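Local coordinates for protein Exo beta-1,2-glucooligosaccharide sophorohydrolase (non-reducing end) (Parabacteroides distasonis ATCC 8503, PDB 5Z06) that hydrolyses linear beta-1,2-glucan and beta-1,2-glucooligosaccharides of four or more glucose units, releasing sophorose from the non-reducing end, at residues P74-D79 / A310-P315; F80-S85 / L179-L184; P185-L190 / A261-L266; D319-G324 / H370-T375. One frame throughout, in Å; residues are numbered along the deposited sequence.

The four contacts form a chain of junctions from the beta-rich N-terminal part into the helical, glycoamylase-like part, which probably carries the active site. Contacts 1 and 2 use neighbouring pieces of one loop, although their centres lie about 19 Å apart. Contact 3 adjoins contact 2: R82 NH2 donates to Y264 OH (2.9 Å). Contact 4, centred about 11 Å from contact 1, meets it where A322 N reaches A310 O at 2.8 Å. The side chains of R76 (contact 1) and H370 (contact 4) lie about 3 Å and 4 Å from bound glycerol, probably from the crystallisation liquor but possibly marking a pocket. Calcium is about 13 Å from the L180 side chain (contact 2).

Contact 1 (P74-D79 / A310-P315); sequences PVRGND and ARENIP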
loop_
_atom_site.group_PDB
_atom_site.type_symbol
_atom_site.label_atom_id
_atom_site.label_comp_id
_atom_site.label_asym_id
_atom_site.label_seq_id
_atom_site.Cartn_x
_atom_site.Cartn_y
_atom_site.Cartn_z
ATOM N N PRO A 74 10.164 2.848 7.916
ATOM C CA PRO A 74 10.142 3.556 6.629
ATOM C C PRO A 74 8.890 3.246 5.848
ATOM O O PRO A 74 8.383 2.126 5.888
ATOM C CB PRO A 74 11.375 3.024 5.895
ATOM C CG PRO A 74 11.672 1.735 6.575
ATOM C CD PRO A 74 11.351 1.999 8.018
ATOM N N VAL A 75 8.359 4.260 5.192
ATOM C CA VAL A 75 7.147 4.085 4.432
ATOM C C VAL A 75 7.412 4.733 3.091
ATOM O O VAL A 75 7.870 5.891 3.029
ATOM C CB VAL A 75 5.954 4.742 5.129
ATOM C CG1 VAL A 75 4.693 4.547 4.308
ATOM C CG2 VAL A 75 5.763 4.174 6.528
ATOM N N ARG A 76 7.116 3.985 2.029
ATOM C CA ARG A 76 7.282 4.454 0.664
ATOM C C ARG A 76 6.730 5.870 0.532
ATOM O O ARG A 76 5.606 6.162 0.977
ATOM C CB ARG A 76 6.563 3.507 -0.294
ATOM C CG ARG A 76 6.551 3.934 -1.752
ATOM C CD ARG A 76 5.734 2.956 -2.570
ATOM N NE ARG A 76 6.396 1.668 -2.603
ATOM C CZ ARG A 76 7.160 1.198 -3.589
ATOM N NH1 ARG A 76 7.363 1.870 -4.729
ATOM N NH2 ARG A 76 7.714 0.011 -3.440
ATOM N N GLY A 77 7.536 6.752 -0.051
ATOM C CA GLY A 77 7.110 8.132 -0.277
ATOM C C GLY A 77 7.003 9.028 0.950
ATOM O O GLY A 77 6.598 10.188 0.812
ATOM N N ASN A 78 7.363 8.514 2.139
ATOM C CA ASN A 78 7.454 9.323 3.363
ATOM C C ASN A 78 8.886 9.839 3.389
ATOM O O ASN A 78 9.810 9.193 3.911
ATOM C CB ASN A 78 7.131 8.533 4.645
ATOM C CG ASN A 78 5.656 8.202 4.793
ATOM O OD1 ASN A 78 5.115 8.281 5.893
ATOM N ND2 ASN A 78 5.016 7.781 3.708
ATOM N N ASP A 79 9.052 10.984 2.745
ATOM C CA ASP A 79 10.361 11.588 2.480
ATOM C C ASP A 79 10.454 13.021 2.943
ATOM O O ASP A 79 11.549 13.502 3.161
ATOM C CB ASP A 79 10.651 11.537 0.968
ATOM C CG ASP A 79 10.512 10.131 0.400
ATOM O OD1 ASP A 79 11.046 9.190 1.033
ATOM O OD2 ASP A 79 9.851 9.951 -0.658
ATOM N N ALA A 310 -4.342 8.219 -9.099
ATOM C CA ALA A 310 -4.013 7.371 -7.983
ATOM C C ALA A 310 -2.665 7.698 -7.427
ATOM O O ALA A 310 -1.681 7.714 -8.143
ATOM C CB ALA A 310 -4.050 5.908 -8.385
ATOM N N ARG A 311 -2.628 7.907 -6.124
ATOM C CA ARG A 311 -1.388 8.038 -5.454
ATOM C C ARG A 311 -0.633 6.717 -5.461
ATOM O O ARG A 311 -1.227 5.650 -5.491
ATOM C CB ARG A 311 -1.624 8.580 -4.043
ATOM C CG ARG A 311 -1.986 10.043 -4.142
ATOM C CD ARG A 311 -1.885 10.786 -2.854
ATOM N NE ARG A 311 -3.199 10.915 -2.289
ATOM C CZ ARG A 311 -3.854 12.042 -2.011
ATOM N NH1 ARG A 311 -3.340 13.254 -2.175
ATOM N NH2 ARG A 311 -5.062 11.919 -1.505
ATOM N N GLU A 312 0.681 6.804 -5.477
ATOM C CA GLU A 312 1.502 5.621 -5.378
ATOM C C GLU A 312 1.108 4.811 -4.156
ATOM O O GLU A 312 0.966 3.600 -4.230
ATOM C CB GLU A 312 2.969 5.997 -5.284
ATOM C CG GLU A 312 3.922 4.853 -4.948
ATOM C CD GLU A 312 4.078 3.791 -6.012
ATOM O OE1 GLU A 312 3.234 3.679 -6.938
ATOM O OE2 GLU A 312 5.093 3.049 -5.917
ATOM N N ASN A 313 0.967 5.492 -3.034
ATOM C CA ASN A 313 0.575 4.837 -1.796
ATOM C C ASN A 313 0.104 5.880 -0.806
ATOM O O ASN A 313 0.454 7.052 -0.925
ATOM C CB ASN A 313 1.732 4.011 -1.182
ATOM C CG ASN A 313 2.917 4.857 -0.815
ATOM O OD1 ASN A 313 3.667 5.294 -1.691
ATOM N ND2 ASN A 313 3.077 5.130 0.479
ATOM N N ILE A 314 -0.673 5.412 0.167
ATOM C CA ILE A 314 -1.179 6.221 1.279
ATOM C C ILE A 314 -0.897 5.449 2.579
ATOM O O ILE A 314 -1.287 4.265 2.692
ATOM C CB ILE A 314 -2.690 6.503 1.112
ATOM C CG1 ILE A 314 -2.968 7.110 -0.286
ATOM C CG2 ILE A 314 -3.214 7.407 2.227
ATOM C CD1 ILE A 314 -4.437 7.448 -0.546
ATOM N N PRO A 315 -0.207 6.065 3.541
ATOM C CA PRO A 315 0.343 7.403 3.432
ATOM C C PRO A 315 1.630 7.394 2.636
ATOM O O PRO A 315 2.521 6.577 2.897
ATOM C CB PRO A 315 0.627 7.777 4.875
ATOM C CG PRO A 315 0.931 6.468 5.551
ATOM C CD PRO A 315 0.054 5.471 4.870
#
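V75 to N78 form a type II beta turn, closed by a V75 O–N78 N bond and facing short strand 313-314 with R76 and N313 CA atoms 7.2 Å apart. Here the loop between strands 65-71 and 86-93 packs the beta-rich N-terminal part against the helical part. The carbonyl of R76 is the hub: N313 ND2 (2.8 Å) and N78 ND2 (3.2 Å) reach R76 O from opposite faces of its plane. N78 ND2 also donates to P315 O at 2.9 Å, with that acceptor in its amide plane. CG of N78 stands opposite its carbonyl carbon (chi1 -72°), which carries the amide toward both oxygens. A leucine in place of N78 would probably leave P315 O without this donor and R76 O with one donor fewer. The R76 chain crosses N313 at a slant, CG and CD each 3.2 Å from N313 OD1, and bends at chi3 before its guanidinium meets the E312 carboxylate, the planes 62° apart; NH2 forms a separate salt bridge with D592, the stronger partner. G77 holds the turn's third position with positive phi. Within the salt bridge, R76 NH1 bonds weakly to E312 OE2 at 2.8 Å.

Contact 2 (F80-S85 / L179-L184); sequences FFREPS and LLPASL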
loop_
_atom_site.group_PDB
_atom_site.type_symbol
_atom_site.label_atom_id
_atom_site.label_comp_id
_atom_site.label_asym_id
_atom_site.label_seq_id
_atom_site.Cartn_x
_atom_site.Cartn_y
_atom_site.Cartn_z
ATOM N N PHE A 80 9.312 13.693 3.071
ATOM C CA PHE A 80 9.247 15.073 3.457
ATOM C C PHE A 80 8.674 15.151 4.849
ATOM O O PHE A 80 7.597 14.643 5.110
ATOM C CB PHE A 80 8.379 15.845 2.470
ATOM C CG PHE A 80 8.906 15.802 1.072
ATOM C CD1 PHE A 80 10.088 16.463 0.747
ATOM C CD2 PHE A 80 8.257 15.066 0.083
ATOM C CE1 PHE A 80 10.602 16.417 -0.542
ATOM C CE2 PHE A 80 8.761 15.022 -1.208
ATOM C CZ PHE A 80 9.935 15.695 -1.520
ATOM N N PHE A 81 9.427 15.793 5.729
ATOM C CA PHE A 81 9.137 15.871 7.140
ATOM C C PHE A 81 9.343 17.299 7.602
ATOM O O PHE A 81 10.087 18.080 7.003
ATOM C CB PHE A 81 10.056 14.941 7.949
ATOM C CG PHE A 81 9.964 13.496 7.555
ATOM C CD1 PHE A 81 9.022 12.651 8.140
ATOM C CD2 PHE A 81 10.810 12.973 6.582
ATOM C CE1 PHE A 81 8.934 11.313 7.767
ATOM C CE2 PHE A 81 10.723 11.633 6.206
ATOM C CZ PHE A 81 9.788 10.806 6.800
ATOM N N ARG A 82 8.684 17.620 8.695
ATOM C CA ARG A 82 8.917 18.865 9.393
ATOM C C ARG A 82 10.323 18.805 9.917
ATOM O O ARG A 82 10.803 17.730 10.298
ATOM C CB ARG A 82 7.967 19.000 10.565
ATOM C CG ARG A 82 6.528 19.126 10.178
ATOM C CD ARG A 82 5.733 19.440 11.405
ATOM N NE ARG A 82 4.339 19.029 11.291
ATOM C CZ ARG A 82 3.357 19.696 10.666
ATOM N NH1 ARG A 82 3.563 20.852 10.031
ATOM N NH2 ARG A 82 2.138 19.189 10.687
ATOM N N GLU A 83 11.001 19.947 9.932
ATOM C CA GLU A 83 12.350 19.993 10.489
ATOM C C GLU A 83 12.164 19.898 11.993
ATOM O O GLU A 83 11.433 20.698 12.563
ATOM C CB GLU A 83 13.082 21.253 10.066
ATOM C CG GLU A 83 13.317 21.285 8.563
ATOM C CD GLU A 83 14.213 22.426 8.129
ATOM O OE1 GLU A 83 14.542 23.287 8.977
ATOM O OE2 GLU A 83 14.596 22.455 6.941
ATOM N N PRO A 84 12.726 18.846 12.616
ATOM C CA PRO A 84 12.440 18.652 14.002
ATOM C C PRO A 84 13.523 19.272 14.867
ATOM O O PRO A 84 14.671 19.358 14.447
ATOM C CB PRO A 84 12.470 17.136 14.134
ATOM C CG PRO A 84 13.544 16.701 13.192
ATOM C CD PRO A 84 13.573 17.749 12.095
ATOM N N SER A 85 13.132 19.710 16.056
ATOM C CA SER A 85 14.068 20.133 17.095
ATOM C C SER A 85 14.015 19.244 18.321
ATOM O O SER A 85 14.926 19.297 19.141
ATOM C CB SER A 85 13.744 21.551 17.542
ATOM O OG SER A 85 14.105 22.478 16.549
ATOM N N LEU A 179 9.608 12.907 16.389
ATOM C CA LEU A 179 10.321 14.149 16.250
ATOM C C LEU A 179 9.312 15.225 15.905
ATOM O O LEU A 179 8.458 15.014 15.042
ATOM C CB LEU A 179 11.388 14.036 15.178
ATOM C CG LEU A 179 12.427 12.945 15.365
ATOM C CD1 LEU A 179 13.508 13.087 14.319
ATOM C CD2 LEU A 179 13.021 12.975 16.758
ATOM N N LEU A 180 9.401 16.357 16.599
ATOM C CA LEU A 180 8.506 17.496 16.408
ATOM C C LEU A 180 9.337 18.754 16.235
ATOM O O LEU A 180 10.483 18.799 16.681
ATOM C CB LEU A 180 7.597 17.688 17.610
ATOM C CG LEU A 180 6.521 16.637 17.849
ATOM C CD1 LEU A 180 5.810 16.880 19.174
ATOM C CD2 LEU A 180 5.498 16.640 16.724
ATOM N N PRO A 181 8.762 19.781 15.588
ATOM C CA PRO A 181 9.513 21.013 15.434
ATOM C C PRO A 181 9.520 21.797 16.745
ATOM O O PRO A 181 8.668 21.569 17.595
ATOM C CB PRO A 181 8.759 21.748 14.323
ATOM C CG PRO A 181 7.378 21.229 14.401
ATOM C CD PRO A 181 7.461 19.830 14.901
ATOM N N ALA A 182 10.498 22.688 16.906
ATOM C CA ALA A 182 10.583 23.549 18.093
ATOM C C ALA A 182 9.314 24.371 18.237
ATOM O O ALA A 182 8.711 24.425 19.302
ATOM C CB ALA A 182 11.784 24.465 17.983
ATOM N N SER A 183 8.906 24.997 17.142
ATOM C CA SER A 183 7.615 25.687 17.081
ATOM C C SER A 183 6.553 24.688 16.636
ATOM O O SER A 183 6.533 24.281 15.476
ATOM C CB SER A 183 7.679 26.858 16.087
ATOM O OG SER A 183 6.457 27.571 16.069
ATOM N N LEU A 184 5.677 24.295 17.554
ATOM C CA LEU A 184 4.582 23.413 17.207
ATOM C C LEU A 184 3.657 24.139 16.246
ATOM O O LEU A 184 3.315 25.292 16.494
ATOM C CB LEU A 184 3.794 22.997 18.444
ATOM C CG LEU A 184 4.577 22.188 19.477
ATOM C CD1 LEU A 184 3.678 21.866 20.663
ATOM C CD2 LEU A 184 5.182 20.928 18.874
#
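At P84 and P181 the two backbones come together, their CA atoms 4.0 Å apart, while the end-to-end directions of 82-85 and 179-182 diverge by 72°. The crossing is held by one hydrogen bond, from S85 N to L180 O at 2.9 Å, with the donor tilted 24° from the carbonyl plane. A CA-H...O contact from P181 CA to E83 O lies beside it. Two prolines thus occupy the crossing, one from each segment, and most of the remaining contact is apolar. The P84 ring crosses the L179 side chain obliquely. Its CB presses on L179 CB at 3.4 Å, closer than ordinary van der Waals contact, while its CG meets L179 CD1. With chi1 at -57° the L179 branch swings beside its backbone N, and CD1 comes up to the proline ring. On the other side of P84, the methyl of A182 meets the S85 side chain, with its CB 3.4 Å from S85 OG. R82 lays the methylene part of its extended chain across P181, CD touching both CG and CD at 3.9 Å, and sends its guanidinium onward to salt bridges with D216 and D7. S85 runs straight into strand 86-93, which pairs antiparallel with strand 169-180. L180 O accepts from T86 OG1 as well; the side chain of L179 touches L87 and that of L180 touches S88. The crossing therefore lies where these paired strands meet the loop following strand 65-71.

Contact 3 (P185-L190 / A261-L266); sequences PSVSAL and AVDYAL
One face of the Y264 ring carries the P185 ring, whose CG stands 3.9 Å above the plane and over its centre; a water lies at the ring's edge, in plane. The approach is a CH-pi contact, with P185 CG 4.0 Å from the Y264 centroid and 13° off the ring normal. P185 CD meets the near end of the same face, at Y264 CG. The same water joins the two backbones, donating to P185 O at 2.6 Å and accepting from Y264 N at 2.9 Å. No direct hydrogen bond crosses between the segments, and this bridge supplies their polar link. Beyond the tyrosine, its hydroxyl is hydrogen-bonded to D7. At the other end of the contact L190 reaches over A261 and D263. Its CG is anti to the backbone N (chi1 -169°), directing its methyls at these two residues: CD1 touches A261 CB at 4.0 Å and CD2 lies 3.5 Å from A261 O. The L190 and D263 side chains cross at about a right angle, with CD1 against D263 CB, while D263 OD2 is taken up by N267. V187 adds a lighter touch, its CG2 4.3 Å from D263 CB. D263 opens a type I beta turn that ends at L266. Proline over tyrosine and leucine over strand join the linker from strand 169-180 to the turn after strand 254-262, in a small antiparallel domain whose seven strands are consistent with a fibronectin type III-like beta-sandwich.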
loop_
_atom_site.group_PDB
_atom_site.type_symbol
_atom_site.label_atom_id
_atom_site.label_comp_id
_atom_site.label_asym_id
_atom_site.label_seq_id
_atom_site.Cartn_x
_atom_site.Cartn_y
_atom_site.Cartn_z
ATOM N N PRO A 185 3.257 23.477 15.139
ATOM C CA PRO A 185 2.214 24.060 14.285
ATOM C C PRO A 185 0.999 24.430 15.127
ATOM O O PRO A 185 0.622 23.670 16.015
ATOM C CB PRO A 185 1.856 22.928 13.313
ATOM C CG PRO A 185 3.021 22.015 13.325
ATOM C CD PRO A 185 3.715 22.166 14.650
ATOM N N SER A 186 0.428 25.602 14.895
ATOM C CA SER A 186 -0.803 25.967 15.573
ATOM C C SER A 186 -1.895 26.185 14.541
ATOM O O SER A 186 -1.662 26.153 13.324
ATOM C CB SER A 186 -0.602 27.193 16.471
ATOM O OG SER A 186 -0.067 28.257 15.722
ATOM N N VAL A 187 -3.105 26.339 15.054
ATOM C CA VAL A 187 -4.281 26.581 14.241
ATOM C C VAL A 187 -4.955 27.819 14.830
ATOM O O VAL A 187 -4.966 27.988 16.055
ATOM C CB VAL A 187 -5.217 25.345 14.245
ATOM C CG1 VAL A 187 -4.443 24.094 13.853
ATOM C CG2 VAL A 187 -5.890 25.128 15.598
ATOM N N SER A 188 -5.498 28.686 13.978
ATOM C CA SER A 188 -6.245 29.856 14.470
ATOM C C SER A 188 -7.528 29.401 15.202
ATOM O O SER A 188 -7.810 29.885 16.308
ATOM C CB SER A 188 -6.540 30.855 13.340
ATOM O OG SER A 188 -6.992 30.195 12.173
ATOM N N ALA A 189 -8.261 28.454 14.597
ATOM C CA ALA A 189 -9.470 27.844 15.188
ATOM C C ALA A 189 -9.444 26.321 15.036
ATOM O O ALA A 189 -9.052 25.802 13.990
ATOM C CB ALA A 189 -10.717 28.408 14.529
ATOM N N LEU A 190 -9.872 25.620 16.087
ATOM C CA LEU A 190 -9.851 24.161 16.144
ATOM C C LEU A 190 -11.282 23.630 16.160
ATOM O O LEU A 190 -11.903 23.460 17.204
ATOM C CB LEU A 190 -9.063 23.702 17.369
ATOM C CG LEU A 190 -8.702 22.213 17.460
ATOM C CD1 LEU A 190 -7.736 21.781 16.367
ATOM C CD2 LEU A 190 -8.113 21.897 18.824
ATOM N N ALA A 261 -10.926 17.147 16.518
ATOM C CA ALA A 261 -9.618 17.521 15.963
ATOM C C ALA A 261 -8.686 17.949 17.086
ATOM O O ALA A 261 -9.077 18.694 17.978
ATOM C CB ALA A 261 -9.764 18.644 14.954
ATOM N N VAL A 262 -7.449 17.476 17.029
ATOM C CA VAL A 262 -6.447 17.740 18.048
ATOM C C VAL A 262 -5.301 18.469 17.363
ATOM O O VAL A 262 -4.825 18.018 16.327
ATOM C CB VAL A 262 -5.948 16.432 18.676
ATOM C CG1 VAL A 262 -4.885 16.677 19.740
ATOM C CG2 VAL A 262 -7.120 15.664 19.267
ATOM N N ASP A 263 -4.877 19.604 17.927
ATOM C CA ASP A 263 -3.744 20.357 17.383
ATOM C C ASP A 263 -2.456 19.852 18.004
ATOM O O ASP A 263 -2.486 19.001 18.900
ATOM C CB ASP A 263 -3.935 21.882 17.557
ATOM C CG ASP A 263 -3.855 22.364 19.017
ATOM O OD1 ASP A 263 -3.209 21.727 19.869
ATOM O OD2 ASP A 263 -4.455 23.421 19.295
ATOM N N TYR A 264 -1.326 20.372 17.545
ATOM C CA TYR A 264 -0.029 19.929 18.058
ATOM C C TYR A 264 0.235 20.271 19.527
ATOM O O TYR A 264 1.053 19.614 20.178
ATOM C CB TYR A 264 1.111 20.422 17.165
ATOM C CG TYR A 264 1.292 19.544 15.957
ATOM C CD1 TYR A 264 0.394 19.589 14.896
ATOM C CD2 TYR A 264 2.345 18.637 15.890
ATOM C CE1 TYR A 264 0.563 18.775 13.789
ATOM C CE2 TYR A 264 2.521 17.819 14.797
ATOM C CZ TYR A 264 1.620 17.879 13.751
ATOM O OH TYR A 264 1.801 17.071 12.656
ATOM N N ALA A 265 -0.472 21.271 20.055
ATOM C CA ALA A 265 -0.458 21.560 21.492
ATOM C C ALA A 265 -1.331 20.581 22.284
ATOM O O ALA A 265 -1.379 20.664 23.515
ATOM C CB ALA A 265 -0.901 22.990 21.755
ATOM N N LEU A 266 -2.008 19.668 21.572
ATOM C CA LEU A 266 -2.924 18.684 22.132
ATOM C C LEU A 266 -4.177 19.331 22.720
ATOM O O LEU A 266 -4.807 18.783 23.605
ATOM C CB LEU A 266 -2.226 17.727 23.113
ATOM C CG LEU A 266 -0.917 17.117 22.599
ATOM C CD1 LEU A 266 -0.336 16.146 23.606
ATOM C CD2 LEU A 266 -1.102 16.412 21.261
HETATM O O HOH W 1 -1.585 22.342 15.425
#

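Contact 4 (D319-G324 / H370-T375); sequences DMIATG and HFIDGT
I321 and I372 form the central hydrogen-bonded pair of a two-stranded antiparallel ribbon, I321 N reaching I372 O at 2.8 Å and I372 N returning to I321 O at 3.0 Å. G374 N to D319 O and T323 N to H370 O extend the pairing outward at its ends. On one face the two isoleucines lie side by side, pointing the same way, and T323 CG2 presses on I372 CD1 at 3.3 Å, a tight fit. The other face carries M320, A322, F371 and D373. M320 bends at chi3, which sets its CE 3.7 Å from F371 CD1 and its sulfur in an oblique Met-aromatic contact, while A322 CB touches CE1 of the same ring. Outside this first shell, F382 and F383 each meet the F371 ring edge-to-face. At the far end the D373 carboxylate folds back in an Asx turn, OD1 accepting from T375 N at 2.9 Å. With an alanine at D373, T375 N would probably lose this acceptor and the chain after G374 would be likely to turn more freely. A322 occupies the N-cap position, immediately before helix 323-338, and the T323 hydroxyl has both S369 O and H370 O near for its one proton. Such a ribbon leading into a helix belongs to the helical part, which is consistent with the alpha/alpha-barrel of six-hairpin glycosidases.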
loop_
_atom_site.group_PDB
_atom_site.type_symbol
_atom_site.label_atom_id
_atom_site.label_comp_id
_atom_site.label_asym_id
_atom_site.label_seq_id
_atom_site.Cartn_x
_atom_site.Cartn_y
_atom_site.Cartn_z
ATOM N N ASP A 319 1.357 14.353 -3.443
ATOM C CA ASP A 319 1.102 14.879 -4.789
ATOM C C ASP A 319 1.437 13.930 -5.909
ATOM O O ASP A 319 1.023 14.147 -7.041
ATOM C CB ASP A 319 1.892 16.168 -5.005
ATOM C CG ASP A 319 1.522 17.258 -4.011
ATOM O OD1 ASP A 319 0.399 17.248 -3.458
ATOM O OD2 ASP A 319 2.367 18.132 -3.792
ATOM N N MET A 320 2.168 12.871 -5.608
ATOM C CA MET A 320 2.681 12.031 -6.649
ATOM C C MET A 320 1.686 10.953 -6.978
ATOM O O MET A 320 1.318 10.162 -6.118
ATOM C CB MET A 320 3.997 11.405 -6.214
ATOM C CG MET A 320 4.703 10.664 -7.302
ATOM S SD MET A 320 6.201 9.942 -6.635
ATOM C CE MET A 320 5.531 8.564 -5.697
ATOM N N ILE A 321 1.285 10.915 -8.242
ATOM C CA ILE A 321 0.447 9.846 -8.762
ATOM C C ILE A 321 1.266 8.846 -9.534
ATOM O O ILE A 321 2.329 9.155 -10.060
ATOM C CB ILE A 321 -0.773 10.353 -9.550
ATOM C CG1 ILE A 321 -0.408 11.102 -10.832
ATOM C CG2 ILE A 321 -1.632 11.197 -8.641
ATOM C CD1 ILE A 321 -0.451 10.244 -12.073
ATOM N N ALA A 322 0.799 7.609 -9.497
ATOM C CA ALA A 322 1.421 6.508 -10.218
ATOM C C ALA A 322 0.494 6.245 -11.395
ATOM O O ALA A 322 -0.702 6.054 -11.214
ATOM C CB ALA A 322 1.538 5.284 -9.335
ATOM N N THR A 323 1.047 6.275 -12.600
ATOM C CA THR A 323 0.236 6.200 -13.786
ATOM C C THR A 323 -0.325 4.823 -14.033
ATOM O O THR A 323 -1.447 4.713 -14.498
ATOM C CB THR A 323 1.053 6.640 -14.998
ATOM O OG1 THR A 323 2.276 5.920 -14.989
ATOM C CG2 THR A 323 1.324 8.124 -14.893
ATOM N N GLY A 324 0.434 3.768 -13.740
ATOM C CA GLY A 324 -0.114 2.405 -13.867
ATOM C C GLY A 324 -1.248 2.107 -12.901
ATOM O O GLY A 324 -2.312 1.628 -13.303
ATOM N N HIS A 370 6.107 6.908 -15.018
ATOM C CA HIS A 370 5.550 6.128 -13.949
ATOM C C HIS A 370 4.886 7.047 -12.946
ATOM O O HIS A 370 3.775 6.797 -12.511
ATOM C CB HIS A 370 6.673 5.378 -13.255
ATOM C CG HIS A 370 6.217 4.325 -12.305
ATOM N ND1 HIS A 370 7.012 3.241 -12.004
ATOM C CD2 HIS A 370 5.077 4.172 -11.589
ATOM C CE1 HIS A 370 6.382 2.474 -11.131
ATOM N NE2 HIS A 370 5.200 3.005 -10.873
ATOM N N PHE A 371 5.613 8.092 -12.568
ATOM C CA PHE A 371 5.165 9.004 -11.556
ATOM C C PHE A 371 5.052 10.394 -12.113
ATOM O O PHE A 371 5.917 10.846 -12.872
ATOM C CB PHE A 371 6.116 8.966 -10.405
ATOM C CG PHE A 371 6.248 7.614 -9.819
ATOM C CD1 PHE A 371 5.224 7.095 -9.032
ATOM C CD2 PHE A 371 7.381 6.840 -10.052
ATOM C CE1 PHE A 371 5.332 5.824 -8.480
ATOM C CE2 PHE A 371 7.502 5.585 -9.490
ATOM C CZ PHE A 371 6.477 5.074 -8.688
ATOM N N ILE A 372 3.956 11.047 -11.755
ATOM C CA ILE A 372 3.709 12.419 -12.118
ATOM C C ILE A 372 3.258 13.163 -10.867
ATOM O O ILE A 372 2.569 12.607 -9.997
ATOM C CB ILE A 372 2.637 12.523 -13.200
ATOM C CG1 ILE A 372 2.881 11.482 -14.308
ATOM C CG2 ILE A 372 2.607 13.940 -13.754
ATOM C CD1 ILE A 372 1.786 11.398 -15.366
ATOM N N ASP A 373 3.653 14.419 -10.777
ATOM C CA ASP A 373 3.177 15.279 -9.721
ATOM C C ASP A 373 1.811 15.744 -10.197
ATOM O O ASP A 373 1.696 16.445 -11.196
ATOM C CB ASP A 373 4.164 16.434 -9.461
ATOM C CG ASP A 373 3.751 17.319 -8.307
ATOM O OD1 ASP A 373 2.547 17.592 -8.131
ATOM O OD2 ASP A 373 4.641 17.776 -7.580
ATOM N N GLY A 374 0.778 15.325 -9.469
ATOM C CA GLY A 374 -0.603 15.617 -9.809
ATOM C C GLY A 374 -0.955 17.086 -9.836
ATOM O O GLY A 374 -1.885 17.473 -10.499
ATOM N N THR A 375 -0.210 17.896 -9.100
ATOM C CA THR A 375 -0.422 19.323 -9.050
ATOM C C THR A 375 0.236 20.049 -10.206
ATOM O O THR A 375 -0.131 21.166 -10.483
ATOM C CB THR A 375 0.138 19.921 -7.739
ATOM O OG1 THR A 375 1.555 19.734 -7.681
ATOM C CG2 THR A 375 -0.506 19.268 -6.510
#